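Local structure of uncharacterized protein YLR301W (Saccharomyces cerevisiae, 3RBY) at residues 65-68 against 69-73; 81-85 against 86-90; 161-164 against 165-168. The protein is of unknown function and non-essential, but interacts with HRR25 and may interact with SEC72. One frame throughout, in Å; residues are numbered along the deposited sequence.

Interaction 1 (65-68 against 69-73); sequences NDQG and NGVVT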
ATOM      1  N   ASN A  65     -15.697 -13.647  12.751  1.00 48.64           N
ATOM      2  CA  ASN A  65     -16.807 -13.031  13.428  1.00 50.45           C
ATOM      3  C   ASN A  65     -16.712 -11.518  13.467  1.00 51.88           C
ATOM      4  O   ASN A  65     -15.709 -10.957  13.900  1.00 51.86           O
ATOM      5  CB  ASN A  65     -16.967 -13.619  14.827  1.00 50.67           C
ATOM      6  CG  ASN A  65     -18.407 -13.720  15.232  1.00 58.63           C
ATOM      7  OD1 ASN A  65     -18.910 -12.871  15.969  1.00 62.34           O
ATOM      8  ND2 ASN A  65     -19.102 -14.741  14.717  1.00 53.03           N
ATOM      9  N   ASP A  66     -17.778 -10.873  13.004  1.00 56.50           N
ATOM     10  CA  ASP A  66     -17.840  -9.424  12.893  1.00 59.10           C
ATOM     11  C   ASP A  66     -18.552  -8.798  14.086  1.00 61.22           C
ATOM     12  O   ASP A  66     -19.618  -9.235  14.504  1.00 63.52           O
ATOM     13  CB  ASP A  66     -18.542  -9.024  11.587  1.00 61.10           C
ATOM     14  CG  ASP A  66     -18.504  -7.519  11.325  1.00 66.69           C
ATOM     15  OD1 ASP A  66     -17.661  -6.812  11.922  1.00 70.96           O
ATOM     16  OD2 ASP A  66     -19.318  -7.044  10.505  1.00 71.20           O
ATOM     17  N   GLN A  67     -17.946  -7.754  14.624  1.00 67.20           N
ATOM     18  CA  GLN A  67     -18.510  -7.025  15.742  1.00 69.36           C
ATOM     19  C   GLN A  67     -19.079  -5.699  15.233  1.00 75.58           C
ATOM     20  O   GLN A  67     -19.654  -4.922  15.993  1.00 72.47           O
ATOM     21  CB  GLN A  67     -17.421  -6.841  16.788  1.00 73.67           C
ATOM     22  CG  GLN A  67     -16.517  -8.089  16.852  1.00 69.25           C
ATOM     23  CD  GLN A  67     -15.577  -8.114  18.039  1.00 72.64           C
ATOM     24  OE1 GLN A  67     -15.048  -7.083  18.460  1.00 76.99           O
ATOM     25  NE2 GLN A  67     -15.351  -9.309  18.579  1.00 79.08           N
ATOM     26  N   GLY A  68     -18.900  -5.457  13.934  1.00 81.12           N
ATOM     27  CA  GLY A  68     -19.598  -4.387  13.236  1.00 83.39           C
ATOM     28  C   GLY A  68     -18.876  -3.066  13.003  1.00 83.06           C
ATOM     29  O   GLY A  68     -19.169  -2.359  12.030  1.00 84.38           O
ATOM     30  N   ASN A  69     -17.947  -2.717  13.886  1.00 81.41           N
ATOM     31  CA  ASN A  69     -17.313  -1.399  13.828  1.00 83.72           C
ATOM     32  C   ASN A  69     -16.011  -1.373  13.032  1.00 77.27           C
ATOM     33  O   ASN A  69     -15.208  -0.450  13.181  1.00 79.01           O
ATOM     34  CB  ASN A  69     -17.086  -0.842  15.240  1.00 81.39           C
ATOM     35  CG  ASN A  69     -16.587  -1.894  16.218  1.00 77.60           C
ATOM     36  OD1 ASN A  69     -17.022  -3.047  16.202  1.00 78.64           O
ATOM     37  ND2 ASN A  69     -15.671  -1.491  17.085  1.00 77.68           N
ATOM     38  N   GLY A  70     -15.822  -2.375  12.175  1.00 72.44           N
ATOM     39  CA  GLY A  70     -14.577  -2.548  11.445  1.00 65.79           C
ATOM     40  C   GLY A  70     -13.701  -3.584  12.129  1.00 65.71           C
ATOM     41  O   GLY A  70     -12.668  -4.005  11.581  1.00 58.79           O
ATOM     42  N   VAL A  71     -14.122  -3.986  13.332  1.00 66.28           N
ATOM     43  CA  VAL A  71     -13.446  -5.035  14.085  1.00 62.54           C
ATOM     44  C   VAL A  71     -14.052  -6.416  13.780  1.00 63.74           C
ATOM     45  O   VAL A  71     -15.254  -6.645  14.010  1.00 60.98           O
ATOM     46  CB  VAL A  71     -13.514  -4.760  15.597  1.00 61.95           C
ATOM     47  CG1 VAL A  71     -12.598  -5.719  16.361  1.00 58.92           C
ATOM     48  CG2 VAL A  71     -13.130  -3.324  15.871  1.00 63.45           C
ATOM     49  N   VAL A  72     -13.228  -7.320  13.248  1.00 53.12           N
ATOM     50  CA  VAL A  72     -13.637  -8.704  13.090  1.00 50.55           C
ATOM     51  C   VAL A  72     -12.544  -9.630  13.613  1.00 49.22           C
ATOM     52  O   VAL A  72     -11.363  -9.293  13.602  1.00 46.36           O
ATOM     53  CB  VAL A  72     -14.064  -9.042  11.631  1.00 51.05           C
ATOM     54  CG1 VAL A  72     -14.148  -7.784  10.788  1.00 52.26           C
ATOM     55  CG2 VAL A  72     -13.147 -10.080  10.999  1.00 47.84           C
ATOM     56  N   THR A  73     -12.955 -10.790  14.109  1.00 47.28           N
ATOM     57  CA  THR A  73     -12.024 -11.730  14.706  1.00 44.21           C
ATOM     58  C   THR A  73     -11.891 -12.922  13.796  1.00 44.04           C
ATOM     59  O   THR A  73     -12.857 -13.360  13.169  1.00 45.59           O
ATOM     60  CB  THR A  73     -12.504 -12.221  16.087  1.00 45.48           C
ATOM     61  OG1 THR A  73     -13.831 -12.772  15.971  1.00 46.98           O
ATOM     62  CG2 THR A  73     -12.501 -11.065  17.086  1.00 44.37           C
TER
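Q67 and V71 meet at the closed end of a beta hairpin, where strand 62-66 turns back into strand 71-76. The loop is Q67 to G70, with G68, N69 and G70 at its tip. N69 follows G68 and starts the return. G68 and G70 both have positive phi, at values where a CB would press on the carbonyl oxygen of the residue before, so both positions call for glycine.

V71 opens the second strand. Its carbonyl O takes the N-H of Q67 at 3.0 Å, and this bond closes the turn. The Q67 side chain then runs over V71. Its CG lies anti to the carbonyl carbon (chi1 -37°) and the chain continues extended, which carries Q67 OE1 to 3.5 Å from V71 CG1.

V72 forms a non-hydrogen-bonded pair with D66, and the two side chains share one face of the sheet. V72 CG1 lies 3.8 Å from D66 OD1. D66 OD1 also accepts from G68 N at 2.7 Å, from above the carboxylate plane. This is an Asx turn, and it ties D66 to the bend. On the far side, V72 and the turn residue G70 make backbone bonds with W100 and N102 of strand 96-102, which continues the sheet.

T73 forms the hydrogen-bonded pair with N65, on the opposite face from D66 and V72. T73 N gives to N65 O at 2.8 Å, and N65 N gives to T73 O at 2.9 Å. T73 CG2 sits 3.7 Å from Q67 NE2, and T73 OG1 lies 3.4 Å from N65 CB.

Interaction 2 (81-85 against 86-90); sequences DTNVY and LNVPN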
ATOM      1  N   ASP A  81       0.302 -25.507   6.995  1.00 44.34           N
ATOM      2  CA  ASP A  81       1.189 -24.628   7.769  1.00 40.96           C
ATOM      3  C   ASP A  81       2.628 -25.122   7.603  1.00 45.22           C
ATOM      4  O   ASP A  81       3.032 -26.097   8.245  1.00 47.88           O
ATOM      5  CB  ASP A  81       0.803 -24.626   9.242  1.00 38.66           C
ATOM      6  CG  ASP A  81       1.688 -23.721  10.080  1.00 43.75           C
ATOM      7  OD1 ASP A  81       2.814 -23.394   9.638  1.00 45.61           O
ATOM      8  OD2 ASP A  81       1.260 -23.345  11.200  1.00 43.45           O
ATOM      9  N   THR A  82       3.403 -24.473   6.738  1.00 40.98           N
ATOM     10  CA  THR A  82       4.732 -24.997   6.422  1.00 43.31           C
ATOM     11  C   THR A  82       5.588 -25.192   7.677  1.00 43.96           C
ATOM     12  O   THR A  82       6.487 -26.036   7.701  1.00 43.73           O
ATOM     13  CB  THR A  82       5.484 -24.130   5.388  1.00 46.30           C
ATOM     14  OG1 THR A  82       5.575 -22.776   5.860  1.00 43.44           O
ATOM     15  CG2 THR A  82       4.778 -24.174   4.030  1.00 42.98           C
ATOM     16  N   ASN A  83       5.308 -24.422   8.720  1.00 41.60           N
ATOM     17  CA  ASN A  83       5.976 -24.655   9.995  1.00 47.87           C
ATOM     18  C   ASN A  83       5.730 -26.077  10.483  1.00 50.02           C
ATOM     19  O   ASN A  83       6.673 -26.835  10.697  1.00 53.46           O
ATOM     20  CB  ASN A  83       5.518 -23.656  11.065  1.00 43.49           C
ATOM     21  CG  ASN A  83       5.967 -22.229  10.772  1.00 48.85           C
ATOM     22  OD1 ASN A  83       6.946 -21.991  10.040  1.00 44.35           O
ATOM     23  ND2 ASN A  83       5.253 -21.261  11.357  1.00 49.82           N
ATOM     24  N   VAL A  84       4.463 -26.447  10.657  1.00 48.96           N
ATOM     25  CA  VAL A  84       4.171 -27.791  11.136  1.00 49.56           C
ATOM     26  C   VAL A  84       4.568 -28.833  10.097  1.00 48.39           C
ATOM     27  O   VAL A  84       5.041 -29.912  10.444  1.00 53.88           O
ATOM     28  CB  VAL A  84       2.690 -27.999  11.587  1.00 47.80           C
ATOM     29  CG1 VAL A  84       2.006 -26.672  11.871  1.00 47.33           C
ATOM     30  CG2 VAL A  84       1.923 -28.819  10.567  1.00 56.20           C
ATOM     31  N   TYR A  85       4.384 -28.518   8.825  1.00 44.26           N
ATOM     32  CA  TYR A  85       4.779 -29.458   7.786  1.00 47.96           C
ATOM     33  C   TYR A  85       6.260 -29.777   7.887  1.00 48.83           C
ATOM     34  O   TYR A  85       6.649 -30.935   7.831  1.00 53.55           O
ATOM     35  CB  TYR A  85       4.498 -28.892   6.395  1.00 46.64           C
ATOM     36  CG  TYR A  85       4.668 -29.911   5.295  1.00 43.49           C
ATOM     37  CD1 TYR A  85       5.901 -30.115   4.696  1.00 44.69           C
ATOM     38  CD2 TYR A  85       3.590 -30.676   4.860  1.00 42.31           C
ATOM     39  CE1 TYR A  85       6.060 -31.052   3.684  1.00 47.40           C
ATOM     40  CE2 TYR A  85       3.732 -31.610   3.846  1.00 44.04           C
ATOM     41  CZ  TYR A  85       4.970 -31.798   3.264  1.00 49.15           C
ATOM     42  OH  TYR A  85       5.108 -32.725   2.255  1.00 47.22           O
ATOM     43  N   LEU A  86       7.074 -28.731   8.020  1.00 51.40           N
ATOM     44  CA  LEU A  86       8.525 -28.857   8.014  1.00 52.65           C
ATOM     45  C   LEU A  86       9.118 -28.984   9.418  1.00 59.19           C
ATOM     46  O   LEU A  86      10.346 -29.035   9.570  1.00 61.71           O
ATOM     47  CB  LEU A  86       9.160 -27.660   7.303  1.00 50.44           C
ATOM     48  CG  LEU A  86       8.894 -27.553   5.801  1.00 52.51           C
ATOM     49  CD1 LEU A  86       9.485 -26.266   5.225  1.00 49.58           C
ATOM     50  CD2 LEU A  86       9.433 -28.777   5.067  1.00 48.27           C
ATOM     51  N   ASN A  87       8.260 -29.028  10.437  1.00 53.92           N
ATOM     52  CA  ASN A  87       8.723 -29.199  11.817  1.00 60.82           C
ATOM     53  C   ASN A  87       9.638 -28.067  12.296  1.00 60.14           C
ATOM     54  O   ASN A  87      10.571 -28.299  13.062  1.00 62.36           O
ATOM     55  CB  ASN A  87       9.453 -30.538  11.980  1.00 62.32           C
ATOM     56  CG  ASN A  87       8.570 -31.730  11.665  1.00 66.99           C
ATOM     57  OD1 ASN A  87       8.664 -32.330  10.585  1.00 69.10           O
ATOM     58  ND2 ASN A  87       7.708 -32.087  12.609  1.00 65.95           N
ATOM     59  N   VAL A  88       9.361 -26.849  11.842  1.00 60.16           N
ATOM     60  CA  VAL A  88      10.177 -25.691  12.187  1.00 59.04           C
ATOM     61  C   VAL A  88      10.105 -25.381  13.670  1.00 59.56           C
ATOM     62  O   VAL A  88       9.059 -24.952  14.171  1.00 60.27           O
ATOM     63  CB  VAL A  88       9.719 -24.450  11.435  1.00 52.83           C
ATOM     64  CG1 VAL A  88      10.577 -23.262  11.839  1.00 49.81           C
ATOM     65  CG2 VAL A  88       9.751 -24.707   9.932  1.00 50.08           C
ATOM     66  N   PRO A  89      11.230 -25.575  14.371  1.00 58.19           N
ATOM     67  CA  PRO A  89      11.296 -25.469  15.835  1.00 63.42           C
ATOM     68  C   PRO A  89      11.049 -24.044  16.300  1.00 59.14           C
ATOM     69  O   PRO A  89      11.225 -23.102  15.519  1.00 55.02           O
ATOM     70  CB  PRO A  89      12.743 -25.871  16.152  1.00 65.02           C
ATOM     71  CG  PRO A  89      13.228 -26.619  14.915  1.00 64.28           C
ATOM     72  CD  PRO A  89      12.538 -25.913  13.782  1.00 62.44           C
ATOM     73  N   ASN A  90      10.655 -23.890  17.559  1.00 57.35           N
ATOM     74  CA  ASN A  90      10.417 -22.562  18.110  1.00 62.83           C
ATOM     75  C   ASN A  90       9.422 -21.785  17.257  1.00 63.99           C
ATOM     76  O   ASN A  90       9.680 -20.656  16.821  1.00 62.37           O
ATOM     77  CB  ASN A  90      11.743 -21.805  18.266  1.00 68.04           C
ATOM     78  CG  ASN A  90      12.670 -22.475  19.261  1.00 66.50           C
ATOM     79  OD1 ASN A  90      12.434 -22.419  20.469  1.00 69.82           O
ATOM     80  ND2 ASN A  90      13.715 -23.129  18.761  1.00 64.65           N
TER
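L86 and V88 fold back on T82 and N83 where the short helix 82-86 ends in a Schellman motif. N87 is the C-prime residue, with positive phi (61°). V88 N gives to N83 O at 2.9 Å, and N87 N makes a weak bond to V84 O. Inside the last turn, L86 N gives to T82 O at 2.8 Å. The other end of the helix is capped by D81, whose OD1 accepts a weak bond from N83 N. The same oxygen accepts from W53 NE1, so OD1 has two donors, one of them weak.

L86 has CG beside its own backbone N (chi1 -67°) and a chain extended beyond it. L86 CB lies 3.2 Å from T82 O, and this torsion keeps L86 CG 3.4 Å from the same oxygen. L86 CD2 meets the edge of the Y85 ring, in its plane, 3.8 Å from Y85 CD1. The two side chains cross obliquely.

Y85 CG lies opposite the backbone N (chi1 -170°), beside the carbonyl carbon, which sends the ring out from the helix. Its hydroxyl leaves this contact and is hydrogen-bonded to Q183 O, which fixes the far end of the ring.

V88 turns its CB toward the helix. V88 CG2 rests 3.8 Å from N83 CA. The same methyl is 3.9 Å from N83 OD1, so the amide of N83 lies beside an apolar branch.

The helix follows directly on strand 80-81, at one edge of the larger sheet. T82 packs on W53 and A54 of strand 51-57 and bonds to A54 through the backbone. T82, Y85 and L86 also touch L192 of strand 192-199, which belongs to the second sheet, so the helix bridges the two sheets.

Interaction 3 (161-164 against 165-168); sequences VTDE and AYDG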
ATOM      1  N   VAL A 161      -7.682 -30.709  -3.923  1.00 40.87           N
ATOM      2  CA  VAL A 161      -7.140 -31.999  -4.331  1.00 46.12           C
ATOM      3  C   VAL A 161      -7.956 -33.125  -3.730  1.00 49.13           C
ATOM      4  O   VAL A 161      -8.225 -33.137  -2.515  1.00 46.09           O
ATOM      5  CB  VAL A 161      -5.651 -32.153  -3.927  1.00 44.05           C
ATOM      6  CG1 VAL A 161      -5.363 -33.537  -3.380  1.00 49.76           C
ATOM      7  CG2 VAL A 161      -4.771 -31.874  -5.114  1.00 45.72           C
ATOM      8  N   THR A 162      -8.317 -34.092  -4.573  1.00 48.83           N
ATOM      9  CA  THR A 162      -9.069 -35.271  -4.149  1.00 54.93           C
ATOM     10  C   THR A 162      -8.255 -36.552  -4.351  1.00 59.79           C
ATOM     11  O   THR A 162      -8.649 -37.446  -5.100  1.00 63.73           O
ATOM     12  CB  THR A 162     -10.402 -35.395  -4.910  1.00 50.26           C
ATOM     13  OG1 THR A 162     -10.141 -35.588  -6.306  1.00 50.30           O
ATOM     14  CG2 THR A 162     -11.240 -34.139  -4.726  1.00 44.90           C
ATOM     15  N   ASP A 163      -7.116 -36.622  -3.669  1.00 57.07           N
ATOM     16  CA  ASP A 163      -6.204 -37.756  -3.726  1.00 56.83           C
ATOM     17  C   ASP A 163      -5.775 -38.015  -2.284  1.00 57.79           C
ATOM     18  O   ASP A 163      -5.644 -37.075  -1.494  1.00 60.01           O
ATOM     19  CB  ASP A 163      -4.998 -37.405  -4.602  1.00 59.53           C
ATOM     20  CG  ASP A 163      -4.075 -38.585  -4.834  1.00 59.52           C
ATOM     21  OD1 ASP A 163      -3.423 -39.035  -3.860  1.00 58.51           O
ATOM     22  OD2 ASP A 163      -3.996 -39.053  -5.997  1.00 56.83           O
ATOM     23  N   GLU A 164      -5.594 -39.275  -1.913  1.00 58.84           N
ATOM     24  CA  GLU A 164      -5.301 -39.591  -0.520  1.00 57.72           C
ATOM     25  C   GLU A 164      -3.859 -39.261  -0.168  1.00 62.03           C
ATOM     26  O   GLU A 164      -3.537 -39.011   0.993  1.00 63.78           O
ATOM     27  CB  GLU A 164      -5.606 -41.065  -0.222  1.00 69.75           C
ATOM     28  CG  GLU A 164      -5.222 -42.035  -1.343  1.00 71.45           C
ATOM     29  CD  GLU A 164      -5.057 -43.482  -0.861  1.00 81.67           C
ATOM     30  OE1 GLU A 164      -4.281 -44.228  -1.500  1.00 87.59           O
ATOM     31  OE2 GLU A 164      -5.693 -43.877   0.147  1.00 78.60           O
ATOM     32  N   ALA A 165      -2.994 -39.266  -1.178  1.00 57.25           N
ATOM     33  CA  ALA A 165      -1.567 -39.026  -0.980  1.00 56.29           C
ATOM     34  C   ALA A 165      -1.184 -37.540  -0.958  1.00 56.95           C
ATOM     35  O   ALA A 165      -0.020 -37.199  -0.692  1.00 52.48           O
ATOM     36  CB  ALA A 165      -0.757 -39.766  -2.041  1.00 52.95           C
ATOM     37  N   TYR A 166      -2.151 -36.666  -1.238  1.00 54.25           N
ATOM     38  CA  TYR A 166      -1.857 -35.240  -1.387  1.00 50.23           C
ATOM     39  C   TYR A 166      -2.852 -34.328  -0.707  1.00 51.10           C
ATOM     40  O   TYR A 166      -4.041 -34.636  -0.625  1.00 52.71           O
ATOM     41  CB  TYR A 166      -1.862 -34.853  -2.856  1.00 47.30           C
ATOM     42  CG  TYR A 166      -0.680 -35.328  -3.649  1.00 52.13           C
ATOM     43  CD1 TYR A 166       0.483 -34.568  -3.717  1.00 48.57           C
ATOM     44  CD2 TYR A 166      -0.735 -36.519  -4.357  1.00 49.67           C
ATOM     45  CE1 TYR A 166       1.567 -34.993  -4.457  1.00 49.34           C
ATOM     46  CE2 TYR A 166       0.336 -36.951  -5.104  1.00 48.67           C
ATOM     47  CZ  TYR A 166       1.488 -36.187  -5.151  1.00 52.09           C
ATOM     48  OH  TYR A 166       2.565 -36.619  -5.897  1.00 52.46           O
ATOM     49  N   ASP A 167      -2.344 -33.190  -0.238  1.00 50.53           N
ATOM     50  CA  ASP A 167      -3.166 -32.038   0.099  1.00 45.05           C
ATOM     51  C   ASP A 167      -2.929 -30.934  -0.937  1.00 45.50           C
ATOM     52  O   ASP A 167      -1.794 -30.724  -1.373  1.00 43.21           O
ATOM     53  CB  ASP A 167      -2.823 -31.531   1.494  1.00 45.23           C
ATOM     54  CG  ASP A 167      -3.262 -32.485   2.582  1.00 49.28           C
ATOM     55  OD1 ASP A 167      -2.548 -32.580   3.602  1.00 50.59           O
ATOM     56  OD2 ASP A 167      -4.314 -33.130   2.419  1.00 50.75           O
ATOM     57  N   GLY A 168      -3.990 -30.228  -1.329  1.00 42.76           N
ATOM     58  CA  GLY A 168      -3.847 -29.171  -2.313  1.00 40.22           C
ATOM     59  C   GLY A 168      -5.055 -28.261  -2.461  1.00 41.89           C
ATOM     60  O   GLY A 168      -6.202 -28.717  -2.403  1.00 37.60           O
TER
HETATM   61  O   HOH W   1      -6.963 -31.805  -0.912  1.00 47.70           O
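D163 and A165 meet in the hairpin loop that leads from strand 156-161 into strand 166-173. D163 CB points from CA toward the returning chain, and CG is anti to the backbone N (chi1 -174°). D163 CG lies at the edge of the Y166 ring, in its plane, 4.0 Å from Y166 CD2. Carboxylate and ring run side by side with their planes 78° apart. At the tip, D163 OD1 accepts from A165 N at 2.7 Å, met nearly along the C-O axis. D163 OD1 also lies 3.3 Å from A165 CB and 3.7 Å from Y166 CD2. With an alanine at D163, A165 N would probably lose this acceptor and the Y166 ring edge its neighbour.

At the base of the loop, V161 N gives to G168 O at 2.9 Å. V161 CG1 lies 3.8 Å from Y166 CB. A CB on G168 would clash with V161 CG2, so glycine suits this position.

The hairpin belongs to the smaller sheet. Beyond it, V161 packs on L236 and W238 of strand 236-244 and on L181 of strand 176-183. Y166 touches L181 and Q183, and its hydroxyl is hydrogen-bonded to E214. D167 makes a salt bridge with K184, just past the end of strand 176-183.

In the fold
The three contacts come in series along the chain: 65-73, then 81-90, then 161-168. Interaction 1 is a hairpin at one edge of the ten-stranded antiparallel sheet. Interaction 2 follows strand 80-81 at the other edge of that sheet, about 30 Å from interaction 1, centre to centre. Interaction 3 is a hairpin of the seven-stranded sheet, about 34 Å from interaction 1 between centres. Interactions 2 and 3 are closer, with nearest atoms about 6 Å apart, though they do not touch. Both reach strand 176-183, since Y85 and Y166 each meet Q183. The two hairpins lie in separate antiparallel sheets, and helix 82-86 touches strands of both.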